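Long-range contacts in ancillary protein 1 (Streptococcus pyogenes, PDB 2XI9), which acts as a pilus-presented adhesin whose internal thioester bond is required for efficient host-cell interaction, and probably binds collagen: residues S124-N129 with Y147-N152; H191-D196 with E319-I324; I216-E221 with N291-T296; L295-F300 with T314-E319. All blocks are in the same frame, centred on the assembly; numbering follows the deposited sequence.

Overall arrangement
Interactions 1, 2 and 4 all reach the seven-strand mixed sheet, while interaction 3 joins helix 209-222 to the loop leading into strand 299-303 of that sheet. Along the chain, interaction 1 is completed first; interactions 3 and 4 then fall within the long excursion whose ends meet in interaction 2. The centres of interactions 2 and 4 are about 9 Å apart, joined by a hydrogen bond from His191 NE2 to Asp299 OD1. Interactions 3 and 4 share Leu295 and Thr296, with centres about 12 Å apart; interactions 1 and 3 are about 23 Å apart. The contacts thus run from sheet to helix, with interaction 2 where the seven-strand sheet meets the four-strand sheet containing 26-33 and 321-329.

Interaction 1: S124-N129 with Y147-N152; sequences SVEAYN and YAKNKN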
loop_
_atom_site.group_PDB
_atom_site.type_symbol
_atom_site.label_atom_id
_atom_site.label_comp_id
_atom_site.label_asym_id
_atom_site.label_seq_id
_atom_site.Cartn_x
_atom_site.Cartn_y
_atom_site.Cartn_z
ATOM N N SER A 124 6.317 -8.613 8.370
ATOM C CA SER A 124 6.541 -8.758 9.799
ATOM C C SER A 124 5.622 -7.878 10.655
ATOM O O SER A 124 5.743 -7.911 11.873
ATOM C CB SER A 124 8.019 -8.451 10.129
ATOM O OG SER A 124 8.301 -7.089 9.822
ATOM N N VAL A 125 4.741 -7.111 10.021
ATOM C CA VAL A 125 3.824 -6.191 10.691
ATOM C C VAL A 125 2.418 -6.792 10.707
ATOM O O VAL A 125 2.003 -7.433 9.738
ATOM C CB VAL A 125 3.784 -4.829 9.962
ATOM C CG1 VAL A 125 2.665 -3.927 10.521
ATOM C CG2 VAL A 125 5.112 -4.154 10.043
ATOM N N GLU A 126 1.680 -6.557 11.783
ATOM C CA GLU A 126 0.289 -7.019 11.895
ATOM C C GLU A 126 -0.740 -5.977 11.471
ATOM O O GLU A 126 -0.616 -4.796 11.780
ATOM C CB GLU A 126 -0.014 -7.487 13.319
ATOM C CG GLU A 126 -1.452 -7.954 13.480
ATOM C CD GLU A 126 -1.714 -8.610 14.804
ATOM O OE1 GLU A 126 -0.962 -8.353 15.768
ATOM O OE2 GLU A 126 -2.682 -9.384 14.875
ATOM N N ALA A 127 -1.759 -6.410 10.735
ATOM C CA ALA A 127 -2.939 -5.589 10.509
ATOM C C ALA A 127 -4.140 -6.446 10.918
ATOM O O ALA A 127 -4.040 -7.664 10.995
ATOM C CB ALA A 127 -3.051 -5.132 9.060
ATOM N N TYR A 128 -5.251 -5.801 11.224
ATOM C CA TYR A 128 -6.419 -6.498 11.752
ATOM C C TYR A 128 -7.702 -5.785 11.425
ATOM O O TYR A 128 -7.695 -4.588 11.090
ATOM C CB TYR A 128 -6.306 -6.760 13.260
ATOM C CG TYR A 128 -6.195 -5.486 14.105
ATOM C CD1 TYR A 128 -7.328 -4.915 14.682
ATOM C CD2 TYR A 128 -4.955 -4.876 14.345
ATOM C CE1 TYR A 128 -7.243 -3.746 15.439
ATOM C CE2 TYR A 128 -4.857 -3.706 15.109
ATOM C CZ TYR A 128 -6.015 -3.152 15.651
ATOM O OH TYR A 128 -5.964 -2.008 16.428
ATOM N N ASN A 129 -8.799 -6.557 11.427
ATOM C CA ASN A 129 -10.153 -6.027 11.329
ATOM C C ASN A 129 -10.778 -6.164 12.697
ATOM O O ASN A 129 -10.839 -7.262 13.286
ATOM C CB ASN A 129 -10.964 -6.794 10.272
ATOM C CG ASN A 129 -12.375 -6.254 10.072
ATOM O OD1 ASN A 129 -12.700 -5.131 10.441
ATOM N ND2 ASN A 129 -13.228 -7.085 9.481
ATOM N N TYR A 147 -7.214 -1.701 10.736
ATOM C CA TYR A 147 -6.067 -1.074 11.363
ATOM C C TYR A 147 -4.770 -1.792 11.051
ATOM O O TYR A 147 -4.769 -2.999 10.777
ATOM C CB TYR A 147 -6.218 -1.045 12.883
ATOM C CG TYR A 147 -7.418 -0.281 13.390
ATOM C CD1 TYR A 147 -8.625 -0.906 13.608
ATOM C CD2 TYR A 147 -7.307 1.074 13.713
ATOM C CE1 TYR A 147 -9.710 -0.219 14.084
ATOM C CE2 TYR A 147 -8.398 1.782 14.187
ATOM C CZ TYR A 147 -9.606 1.137 14.359
ATOM O OH TYR A 147 -10.699 1.844 14.817
ATOM N N ALA A 148 -3.670 -1.032 11.070
ATOM C CA ALA A 148 -2.332 -1.634 11.145
ATOM C C ALA A 148 -1.667 -1.256 12.447
ATOM O O ALA A 148 -1.905 -0.171 13.003
ATOM C CB ALA A 148 -1.426 -1.237 9.920
ATOM N N LYS A 149 -0.803 -2.141 12.906
ATOM C CA LYS A 149 -0.006 -1.904 14.079
ATOM C C LYS A 149 1.306 -1.195 13.702
ATOM O O LYS A 149 2.087 -1.684 12.865
ATOM C CB LYS A 149 0.279 -3.215 14.796
ATOM C CG LYS A 149 -0.979 -3.799 15.459
ATOM C CD LYS A 149 -0.654 -4.570 16.675
ATOM C CE LYS A 149 -0.874 -3.746 17.937
ATOM N NZ LYS A 149 -0.130 -4.357 19.068
ATOM N N ASN A 150 1.544 -0.035 14.318
ATOM C CA ASN A 150 2.863 0.622 14.262
ATOM C C ASN A 150 3.909 -0.109 15.075
ATOM O O ASN A 150 3.594 -0.867 16.002
ATOM C CB ASN A 150 2.755 2.071 14.739
ATOM C CG ASN A 150 1.764 2.858 13.932
ATOM O OD1 ASN A 150 1.668 2.704 12.702
ATOM N ND2 ASN A 150 0.983 3.689 14.620
ATOM N N LYS A 151 5.172 0.153 14.776
ATOM C CA LYS A 151 6.244 -0.525 15.462
ATOM C C LYS A 151 6.143 -0.420 16.994
ATOM O O LYS A 151 6.373 -1.405 17.682
ATOM C CB LYS A 151 7.619 -0.031 14.978
ATOM C CG LYS A 151 8.782 -0.840 15.521
ATOM C CD LYS A 151 10.131 -0.254 15.105
ATOM C CE LYS A 151 11.295 -1.036 15.701
ATOM N NZ LYS A 151 12.590 -0.288 15.528
ATOM N N ASN A 152 5.771 0.745 17.538
ATOM C CA ASN A 152 5.736 0.898 18.999
ATOM C C ASN A 152 4.475 0.325 19.665
ATOM O O ASN A 152 4.310 0.454 20.881
ATOM C CB ASN A 152 5.938 2.365 19.428
ATOM C CG ASN A 152 4.815 3.278 18.964
ATOM O OD1 ASN A 152 3.751 2.829 18.527
ATOM N ND2 ASN A 152 5.056 4.584 19.055
#
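An antiparallel strand pair sets Ala127 against Ala148 and Tyr128 against Tyr147, with the short strand axes 4.7 Å apart at closest approach. Tyr128 and Tyr147 form the hydrogen-bonded pair: Tyr128 N reaches Tyr147 O at 2.9 Å, and Tyr147 N returns an equally short bond to Tyr128 O. The bond from Lys149 N to Glu126 O is nearly straight, 170° at the hydrogen, and extends the pairing to the residue before strand 127-130 begins. Ala127 and Ala148 form a non-hydrogen-bonded pair, their CB atoms 4.3 Å apart on the face away from the tyrosines.

On the tyrosine face, the rings do not truly stack. Their planes are only 22° apart, but they are slid so far that the overlap is slight. Instead, Tyr147 CB lies over one face of the Tyr128 ring, toward its rim, in a CH-pi contact 3.8 Å from the centroid. A chi1 of 61° puts Tyr128 CG between the backbone N and the carbonyl carbon and swings the ring across the neighbouring strand. This pair belongs to the seven-strand mixed sheet, in which strand 155-160 follows 146-149; Ser155 OG there binds Tyr128 OH, whereas Tyr147 OH is held by Glu133 and Arg242.

Lys149, bent at chi2 and chi3, brings its CG to the edge of the Tyr128 ring, 3.9 Å from CE2. Its methylenes run beside Glu126, whose OE2 is taken by Thr179 N. Beyond them, Val125 CG1 rests 3.3 Å from Lys149 O, and Ser124 and Val125 form a classic beta bulge opposite Tyr189.

Interaction 2: H191-D196 with E319-I324; sequences HIAGRD and EDLVDI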
loop_
_atom_site.group_PDB
_atom_site.type_symbol
_atom_site.label_atom_id
_atom_site.label_comp_id
_atom_site.label_asym_id
_atom_site.label_seq_id
_atom_site.Cartn_x
_atom_site.Cartn_y
_atom_site.Cartn_z
ATOM N N HIS A 191 5.675 -3.043 5.785
ATOM C CA HIS A 191 5.367 -1.616 5.843
ATOM C C HIS A 191 6.316 -0.934 4.840
ATOM O O HIS A 191 7.509 -1.178 4.887
ATOM C CB HIS A 191 5.565 -1.158 7.292
ATOM C CG HIS A 191 5.645 0.314 7.500
ATOM N ND1 HIS A 191 6.396 0.859 8.536
ATOM C CD2 HIS A 191 5.091 1.360 6.835
ATOM C CE1 HIS A 191 6.290 2.179 8.492
ATOM N NE2 HIS A 191 5.498 2.509 7.482
ATOM N N ILE A 192 5.755 -0.177 3.900
ATOM C CA ILE A 192 6.513 0.631 2.946
ATOM C C ILE A 192 6.008 2.074 2.944
ATOM O O ILE A 192 4.957 2.351 3.493
ATOM C CB ILE A 192 6.408 0.063 1.524
ATOM C CG1 ILE A 192 5.008 0.198 0.946
ATOM C CG2 ILE A 192 6.824 -1.419 1.494
ATOM C CD1 ILE A 192 4.975 0.032 -0.610
ATOM N N ALA A 193 6.776 2.968 2.326
ATOM C CA ALA A 193 6.329 4.309 2.062
ATOM C C ALA A 193 5.303 4.229 0.939
ATOM O O ALA A 193 5.445 3.443 0.018
ATOM C CB ALA A 193 7.518 5.220 1.677
ATOM N N GLY A 194 4.252 5.022 1.046
ATOM C CA GLY A 194 3.169 5.064 0.102
ATOM C C GLY A 194 3.521 5.864 -1.136
ATOM O O GLY A 194 2.975 6.949 -1.380
ATOM N N ARG A 195 4.473 5.318 -1.879
ATOM C CA ARG A 195 4.923 5.835 -3.126
ATOM C C ARG A 195 4.924 4.624 -4.092
ATOM O O ARG A 195 5.090 3.475 -3.683
ATOM C CB ARG A 195 6.322 6.437 -3.020
ATOM C CG ARG A 195 6.617 7.379 -1.802
ATOM C CD ARG A 195 8.093 7.712 -1.732
ATOM N NE ARG A 195 8.401 8.615 -0.606
ATOM C CZ ARG A 195 9.630 8.964 -0.223
ATOM N NH1 ARG A 195 10.707 8.488 -0.829
ATOM N NH2 ARG A 195 9.787 9.808 0.793
ATOM N N ASP A 196 4.719 4.871 -5.360
ATOM C CA ASP A 196 4.782 3.784 -6.343
ATOM C C ASP A 196 3.710 2.748 -6.028
ATOM O O ASP A 196 3.991 1.546 -5.919
ATOM C CB ASP A 196 6.180 3.150 -6.317
ATOM C CG ASP A 196 6.450 2.217 -7.495
ATOM O OD1 ASP A 196 5.884 2.444 -8.601
ATOM O OD2 ASP A 196 7.264 1.257 -7.286
ATOM N N GLU A 319 10.841 6.185 10.527
ATOM C CA GLU A 319 11.947 5.775 11.378
ATOM C C GLU A 319 12.437 4.348 11.089
ATOM O O GLU A 319 13.615 4.060 11.262
ATOM C CB GLU A 319 11.630 6.000 12.889
ATOM C CG GLU A 319 10.221 5.576 13.345
ATOM C CD GLU A 319 9.099 6.601 12.975
ATOM O OE1 GLU A 319 9.327 7.482 12.132
ATOM O OE2 GLU A 319 8.001 6.559 13.555
ATOM N N ASP A 320 11.560 3.496 10.563
ATOM C CA ASP A 320 11.864 2.078 10.358
ATOM C C ASP A 320 12.038 1.737 8.880
ATOM O O ASP A 320 12.318 0.588 8.529
ATOM C CB ASP A 320 10.741 1.237 10.970
ATOM C CG ASP A 320 9.466 2.038 11.154
ATOM O OD1 ASP A 320 9.028 2.601 10.128
ATOM O OD2 ASP A 320 8.941 2.147 12.307
ATOM N N LEU A 321 11.917 2.735 8.025
ATOM C CA LEU A 321 11.991 2.519 6.598
ATOM C C LEU A 321 13.431 2.739 6.178
ATOM O O LEU A 321 14.080 3.672 6.672
ATOM C CB LEU A 321 11.065 3.489 5.864
ATOM C CG LEU A 321 9.573 3.370 6.186
ATOM C CD1 LEU A 321 8.727 4.327 5.322
ATOM C CD2 LEU A 321 9.153 1.942 5.967
ATOM N N VAL A 322 13.926 1.858 5.312
ATOM C CA VAL A 322 15.273 2.012 4.727
ATOM C C VAL A 322 15.149 2.036 3.205
ATOM O O VAL A 322 14.135 1.603 2.635
ATOM C CB VAL A 322 16.259 0.899 5.210
ATOM C CG1 VAL A 322 16.327 0.857 6.751
ATOM C CG2 VAL A 322 15.853 -0.463 4.666
ATOM N N ASP A 323 16.171 2.564 2.546
ATOM C CA ASP A 323 16.177 2.622 1.081
ATOM C C ASP A 323 16.301 1.232 0.527
ATOM O O ASP A 323 17.194 0.484 0.910
ATOM C CB ASP A 323 17.328 3.468 0.551
ATOM C CG ASP A 323 17.034 4.945 0.627
ATOM O OD1 ASP A 323 16.169 5.441 -0.127
ATOM O OD2 ASP A 323 17.663 5.600 1.463
ATOM N N ILE A 324 15.392 0.914 -0.379
ATOM C CA ILE A 324 15.388 -0.320 -1.119
ATOM C C ILE A 324 15.779 0.026 -2.534
ATOM O O ILE A 324 15.316 1.022 -3.089
ATOM C CB ILE A 324 13.993 -0.960 -1.118
ATOM C CG1 ILE A 324 13.528 -1.246 0.309
ATOM C CG2 ILE A 324 13.961 -2.245 -1.972
ATOM C CD1 ILE A 324 14.527 -1.883 1.205
#
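Leu321 sets one methyl on the His191 imidazole and the other against Ala193, straddling the end of strand 189-193. CD2 sits above the middle of the ring, 3.9 Å from its centroid and only 10° off the normal, which defines a CH-pi contact over the face. The leucine has CG anti to its own carbonyl carbon and an extended chi2, and this shape splits the two methyls: CD2 also approaches His191 O at 3.7 Å, while CD1 lies 3.9 Å from Ala193 CB.

The imidazole is presented by a chi1 of 165°, which carries CG away from the backbone N and lets the ring cross the leucine side chain at about a right angle. At the edge of the ring, near its plane, Asp320 OD1 comes within 3.2 Å of His191 CE1. This is a close polar approach to a carbon, and no hydrogen bond joins the two segments. The polar grip on the ring comes from another direction, since NE2 is bonded to Asp299 OD1. Phe301 also meets the imidazole.

After Ala193 the strand ends in an inverse gamma turn centred on Gly194, with a weak bond from Arg195 N to Ala193 O.

The two strand axes stay 7.8 Å apart, too far for direct pairing, and cross at 67°. Strand 117-119 mediates between them: it is backbone-bonded to His191 and Ala193 and, through Glu118, to Val322. The arrangement is consistent with a junction between two sheets: strand 189-193, outermost in the seven-strand sheet as counted, meets the four-strand sheet through backbone bonds to 117-119 and through the side chains of Leu321 and His191.

Interaction 3: I216-E221 with N291-T296; sequences IKKVIE and NPPQLT
The Glu221 carboxylate and the Gln294 side-chain amide are turned 73° from one another, and the carboxylate receives the loop from above its plane. Gln294 N bonds to Glu221 OE1 at 2.9 Å, approaching 51° out of that plane. The aliphatic part of Gln294 follows it over, so that CG stands 3.3 Å from Glu221 OE2. Water 2 gives OE1 a second bond of 2.6 Å, and OE2 has a weak one from Tyr286 OH.

Between the polar ends, Leu295 points into the helix, crossing Lys217 obliquely, its CD1 3.8 Å from Lys217 CB and its CD2 near Glu221 CA and CB. Pro293 rides on the same surface, with its CB touching both Lys217 CB and Lys218 CG. This is a helix-to-loop contact at the surface: helix 209-222 of the thioester domain packs against the connection from helix 274-288 to strand 299-303.

Two lysines then reach past the apolar strip to backbone carbonyls. Lys217, fully extended beyond CG, places NZ 2.9 Å from Thr296 O, nearly in line with the carbonyl bond, and water 1 links the same NZ to Leu295 O. Lys218 instead kinks at chi3 (80°), which brings NZ within 2.7 Å of Asn291 O. The same ammonium makes a salt bridge to Asp289 and bonds to the carbonyls of Tyr286 and Ala287, where helix 274-288 runs out.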
loop_
_atom_site.group_PDB
_atom_site.type_symbol
_atom_site.label_atom_id
_atom_site.label_comp_id
_atom_site.label_asym_id
_atom_site.label_seq_id
_atom_site.Cartn_x
_atom_site.Cartn_y
_atom_site.Cartn_z
ATOM N N ILE A 216 -5.001 9.453 -4.137
ATOM C CA ILE A 216 -5.028 8.701 -2.926
ATOM C C ILE A 216 -4.660 9.542 -1.694
ATOM O O ILE A 216 -5.383 9.494 -0.670
ATOM C CB ILE A 216 -4.133 7.396 -3.045
ATOM C CG1 ILE A 216 -4.680 6.431 -4.102
ATOM C CG2 ILE A 216 -3.870 6.802 -1.692
ATOM C CD1 ILE A 216 -6.031 5.915 -3.899
ATOM N N LYS A 217 -3.598 10.342 -1.797
ATOM C CA LYS A 217 -3.160 11.162 -0.690
ATOM C C LYS A 217 -4.234 12.179 -0.360
ATOM O O LYS A 217 -4.392 12.501 0.793
ATOM C CB LYS A 217 -1.889 11.919 -1.021
ATOM C CG LYS A 217 -0.662 11.091 -1.057
ATOM C CD LYS A 217 0.492 11.989 -1.446
ATOM C CE LYS A 217 1.809 11.259 -1.416
ATOM N NZ LYS A 217 2.954 12.105 -1.951
ATOM N N LYS A 218 -4.993 12.658 -1.373
ATOM C CA LYS A 218 -6.001 13.693 -1.109
ATOM C C LYS A 218 -7.291 13.170 -0.462
ATOM O O LYS A 218 -7.907 13.878 0.341
ATOM C CB LYS A 218 -6.296 14.513 -2.366
ATOM C CG LYS A 218 -5.096 15.465 -2.722
ATOM C CD LYS A 218 -5.153 16.029 -4.111
ATOM C CE LYS A 218 -6.105 17.195 -4.182
ATOM N NZ LYS A 218 -6.384 17.698 -5.597
ATOM N N VAL A 219 -7.702 11.964 -0.823
ATOM C CA VAL A 219 -8.787 11.275 -0.150
ATOM C C VAL A 219 -8.438 11.097 1.336
ATOM O O VAL A 219 -9.233 11.466 2.211
ATOM C CB VAL A 219 -9.104 9.898 -0.809
ATOM C CG1 VAL A 219 -10.090 9.057 0.027
ATOM C CG2 VAL A 219 -9.695 10.073 -2.241
ATOM N N ILE A 220 -7.255 10.555 1.603
ATOM C CA ILE A 220 -6.821 10.355 2.997
ATOM C C ILE A 220 -6.812 11.678 3.797
ATOM O O ILE A 220 -7.323 11.731 4.900
ATOM C CB ILE A 220 -5.474 9.685 3.092
ATOM C CG1 ILE A 220 -5.497 8.291 2.490
ATOM C CG2 ILE A 220 -5.012 9.637 4.596
ATOM C CD1 ILE A 220 -6.435 7.306 3.151
ATOM N N GLU A 221 -6.276 12.737 3.193
ATOM C CA GLU A 221 -6.150 14.051 3.780
ATOM C C GLU A 221 -7.469 14.627 4.248
ATOM O O GLU A 221 -7.531 15.281 5.305
ATOM C CB GLU A 221 -5.516 15.022 2.724
ATOM C CG GLU A 221 -5.551 16.435 3.064
ATOM C CD GLU A 221 -5.391 17.390 1.886
ATOM O OE1 GLU A 221 -4.656 17.075 0.914
ATOM O OE2 GLU A 221 -5.993 18.500 2.004
ATOM N N ASN A 291 -5.253 20.870 -7.262
ATOM C CA ASN A 291 -4.375 21.265 -6.172
ATOM C C ASN A 291 -3.546 20.080 -5.678
ATOM O O ASN A 291 -4.002 18.939 -5.714
ATOM C CB ASN A 291 -5.171 21.942 -5.050
ATOM C CG ASN A 291 -5.804 23.211 -5.523
ATOM O OD1 ASN A 291 -5.131 24.053 -6.123
ATOM N ND2 ASN A 291 -7.124 23.342 -5.322
ATOM N N PRO A 292 -2.307 20.369 -5.238
ATOM C CA PRO A 292 -1.439 19.344 -4.759
ATOM C C PRO A 292 -1.902 18.818 -3.417
ATOM O O PRO A 292 -2.547 19.552 -2.679
ATOM C CB PRO A 292 -0.063 20.054 -4.651
ATOM C CG PRO A 292 -0.331 21.465 -4.524
ATOM C CD PRO A 292 -1.631 21.668 -5.330
ATOM N N PRO A 293 -1.533 17.584 -3.082
ATOM C CA PRO A 293 -1.860 17.033 -1.797
ATOM C C PRO A 293 -1.257 17.911 -0.710
ATOM O O PRO A 293 -0.166 18.451 -0.890
ATOM C CB PRO A 293 -1.198 15.645 -1.828
ATOM C CG PRO A 293 -1.100 15.329 -3.265
ATOM C CD PRO A 293 -0.832 16.605 -3.934
ATOM N N GLN A 294 -1.964 18.051 0.394
ATOM C CA GLN A 294 -1.438 18.813 1.523
ATOM C C GLN A 294 -0.511 17.968 2.423
ATOM O O GLN A 294 0.339 18.494 3.121
ATOM C CB GLN A 294 -2.576 19.414 2.328
ATOM C CG GLN A 294 -3.346 20.491 1.598
ATOM C CD GLN A 294 -2.454 21.618 1.157
ATOM O OE1 GLN A 294 -2.344 21.922 -0.039
ATOM N NE2 GLN A 294 -1.777 22.225 2.099
ATOM N N LEU A 295 -0.582 16.676 2.341
ATOM C CA LEU A 295 0.302 15.880 3.176
ATOM C C LEU A 295 1.458 15.383 2.321
ATOM O O LEU A 295 1.495 15.616 1.125
ATOM C CB LEU A 295 -0.448 14.802 3.906
ATOM C CG LEU A 295 -1.314 13.888 3.107
ATOM C CD1 LEU A 295 -0.393 12.998 2.280
ATOM C CD2 LEU A 295 -2.318 13.054 4.032
ATOM N N THR A 296 2.421 14.753 2.943
ATOM C CA THR A 296 3.666 14.473 2.274
ATOM C C THR A 296 3.756 13.001 1.934
ATOM O O THR A 296 3.677 12.632 0.776
ATOM C CB THR A 296 4.846 14.990 3.169
ATOM O OG1 THR A 296 4.668 16.392 3.394
ATOM C CG2 THR A 296 6.223 14.774 2.503
HETATM O O HOH W 1 2.765 14.955 -1.156
HETATM O O HOH W 2 -3.029 15.091 0.592
#

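Interaction 4: L295-F300 with T314-E319; sequences LTDLDF and TQWHPE
Asp299 OD1 is gripped by two donors, the backbone N of His317 at 2.9 Å and His191 NE2. The other oxygen is held as well: Asp299 OD2 accepts from His317 ND1 at 2.7 Å through its syn lone pair, and Gln156 NE2 binds there too. One histidine residue therefore holds both oxygens through its main chain and its ring. The carboxylate is turned 32° from the imidazole, yet OD2 stays close to the ring plane, and the N-H...O angle of 165° is consistent with a strong His-carboxylate hydrogen bond. Four donors around a buried aspartate would be expected to stabilise its negative charge and fix its rotation.

Main-chain support comes from Asp299 N, bonded to Gln315 O at 2.9 Å. The same oxygen receives a longer C-H...O contact from Leu298 CA, 3.6 Å away.

Trp316 is sandwiched. Asp297 CB lies 3.4 Å from the centroid of its six-membered ring, almost exactly on the normal, and Pro318 CD covers the opposite face. Asp299 N sits at the indole edge. With chi1 at 175°, the indole extends alongside Asp297, whose carboxylate turns to a salt bridge with Arg195. Leu298 bends back so that its CD2 comes 3.9 Å from Thr314 C.

The touching parts run nearly at right angles, where the loop after strand 311-313 crosses the start of strand 299-303. Leu298 packs on Ile220 of helix 209-222, Phe300 pairs through its backbone with Ile192 of strand 189-193, and Thr314 OG1 is bonded to Val157 of strand 155-160.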
loop_
_atom_site.group_PDB
_atom_site.type_symbol
_atom_site.label_atom_id
_atom_site.label_comp_id
_atom_site.label_asym_id
_atom_site.label_seq_id
_atom_site.Cartn_x
_atom_site.Cartn_y
_atom_site.Cartn_z
ATOM N N LEU A 295 -0.582 16.676 2.341
ATOM C CA LEU A 295 0.302 15.880 3.176
ATOM C C LEU A 295 1.458 15.383 2.321
ATOM O O LEU A 295 1.495 15.616 1.125
ATOM C CB LEU A 295 -0.448 14.802 3.906
ATOM C CG LEU A 295 -1.314 13.888 3.107
ATOM C CD1 LEU A 295 -0.393 12.998 2.280
ATOM C CD2 LEU A 295 -2.318 13.054 4.032
ATOM N N THR A 296 2.421 14.753 2.943
ATOM C CA THR A 296 3.666 14.473 2.274
ATOM C C THR A 296 3.756 13.001 1.934
ATOM O O THR A 296 3.677 12.632 0.776
ATOM C CB THR A 296 4.846 14.990 3.169
ATOM O OG1 THR A 296 4.668 16.392 3.394
ATOM C CG2 THR A 296 6.223 14.774 2.503
ATOM N N ASP A 297 3.889 12.142 2.940
ATOM C CA ASP A 297 4.029 10.709 2.722
ATOM C C ASP A 297 3.105 9.987 3.718
ATOM O O ASP A 297 2.812 10.552 4.785
ATOM C CB ASP A 297 5.500 10.278 2.915
ATOM C CG ASP A 297 6.358 10.490 1.673
ATOM O OD1 ASP A 297 6.074 9.847 0.627
ATOM O OD2 ASP A 297 7.316 11.275 1.757
ATOM N N LEU A 298 2.641 8.794 3.346
ATOM C CA LEU A 298 1.826 7.937 4.201
ATOM C C LEU A 298 2.380 6.531 4.239
ATOM O O LEU A 298 3.027 6.079 3.280
ATOM C CB LEU A 298 0.408 7.861 3.649
ATOM C CG LEU A 298 -0.431 9.127 3.717
ATOM C CD1 LEU A 298 -1.669 9.029 2.846
ATOM C CD2 LEU A 298 -0.810 9.401 5.125
ATOM N N ASP A 299 2.092 5.833 5.327
ATOM C CA ASP A 299 2.389 4.419 5.424
ATOM C C ASP A 299 1.472 3.594 4.496
ATOM O O ASP A 299 0.332 3.953 4.237
ATOM C CB ASP A 299 2.195 3.908 6.849
ATOM C CG ASP A 299 3.142 4.578 7.866
ATOM O OD1 ASP A 299 4.280 5.022 7.511
ATOM O OD2 ASP A 299 2.759 4.607 9.061
ATOM N N PHE A 300 1.985 2.458 4.054
ATOM C CA PHE A 300 1.242 1.512 3.203
ATOM C C PHE A 300 1.741 0.124 3.596
ATOM O O PHE A 300 2.833 0.013 4.082
ATOM C CB PHE A 300 1.506 1.848 1.742
ATOM C CG PHE A 300 0.706 1.056 0.750
ATOM C CD1 PHE A 300 1.207 -0.103 0.191
ATOM C CD2 PHE A 300 -0.525 1.523 0.316
ATOM C CE1 PHE A 300 0.465 -0.806 -0.773
ATOM C CE2 PHE A 300 -1.262 0.823 -0.593
ATOM C CZ PHE A 300 -0.753 -0.353 -1.168
ATOM N N THR A 314 -2.916 6.048 7.282
ATOM C CA THR A 314 -3.355 7.389 7.674
ATOM C C THR A 314 -2.310 8.166 8.451
ATOM O O THR A 314 -2.556 9.335 8.811
ATOM C CB THR A 314 -4.634 7.312 8.518
ATOM O OG1 THR A 314 -4.416 6.458 9.653
ATOM C CG2 THR A 314 -5.758 6.776 7.709
ATOM N N GLN A 315 -1.155 7.550 8.714
ATOM C CA GLN A 315 -0.071 8.145 9.502
ATOM C C GLN A 315 1.225 7.956 8.684
ATOM O O GLN A 315 1.189 7.323 7.642
ATOM C CB GLN A 315 0.049 7.481 10.885
ATOM C CG GLN A 315 -1.268 7.603 11.764
ATOM C CD GLN A 315 -1.218 6.757 13.044
ATOM O OE1 GLN A 315 -0.200 6.144 13.354
ATOM N NE2 GLN A 315 -2.331 6.744 13.808
ATOM N N TRP A 316 2.328 8.457 9.202
ATOM C CA TRP A 316 3.663 8.389 8.560
ATOM C C TRP A 316 4.721 8.027 9.601
ATOM O O TRP A 316 4.974 8.811 10.540
ATOM C CB TRP A 316 3.973 9.735 7.891
ATOM C CG TRP A 316 5.325 9.864 7.307
ATOM C CD1 TRP A 316 6.274 10.795 7.638
ATOM C CD2 TRP A 316 5.917 9.019 6.328
ATOM N NE1 TRP A 316 7.416 10.579 6.905
ATOM C CE2 TRP A 316 7.215 9.497 6.090
ATOM C CE3 TRP A 316 5.468 7.889 5.617
ATOM C CZ2 TRP A 316 8.084 8.888 5.146
ATOM C CZ3 TRP A 316 6.335 7.284 4.703
ATOM C CH2 TRP A 316 7.617 7.804 4.470
ATOM N N HIS A 317 5.348 6.855 9.431
ATOM C CA HIS A 317 6.401 6.354 10.327
ATOM C C HIS A 317 7.710 6.069 9.560
ATOM O O HIS A 317 7.938 4.935 9.144
ATOM C CB HIS A 317 5.910 5.095 11.028
ATOM C CG HIS A 317 4.781 5.365 11.950
ATOM N ND1 HIS A 317 3.478 5.455 11.513
ATOM C CD2 HIS A 317 4.763 5.678 13.268
ATOM C CE1 HIS A 317 2.700 5.779 12.531
ATOM N NE2 HIS A 317 3.452 5.901 13.611
ATOM N N PRO A 318 8.520 7.092 9.307
ATOM C CA PRO A 318 9.748 6.919 8.481
ATOM C C PRO A 318 10.933 6.271 9.193
ATOM O O PRO A 318 11.913 5.862 8.533
ATOM C CB PRO A 318 10.138 8.351 8.120
ATOM C CG PRO A 318 9.491 9.209 9.192
ATOM C CD PRO A 318 8.220 8.520 9.554
ATOM N N GLU A 319 10.841 6.185 10.527
ATOM C CA GLU A 319 11.947 5.775 11.378
ATOM C C GLU A 319 12.437 4.348 11.089
ATOM O O GLU A 319 13.615 4.060 11.262
ATOM C CB GLU A 319 11.630 6.000 12.889
ATOM C CG GLU A 319 10.221 5.576 13.345
ATOM C CD GLU A 319 9.099 6.601 12.975
ATOM O OE1 GLU A 319 9.327 7.482 12.132
ATOM O OE2 GLU A 319 8.001 6.559 13.555
#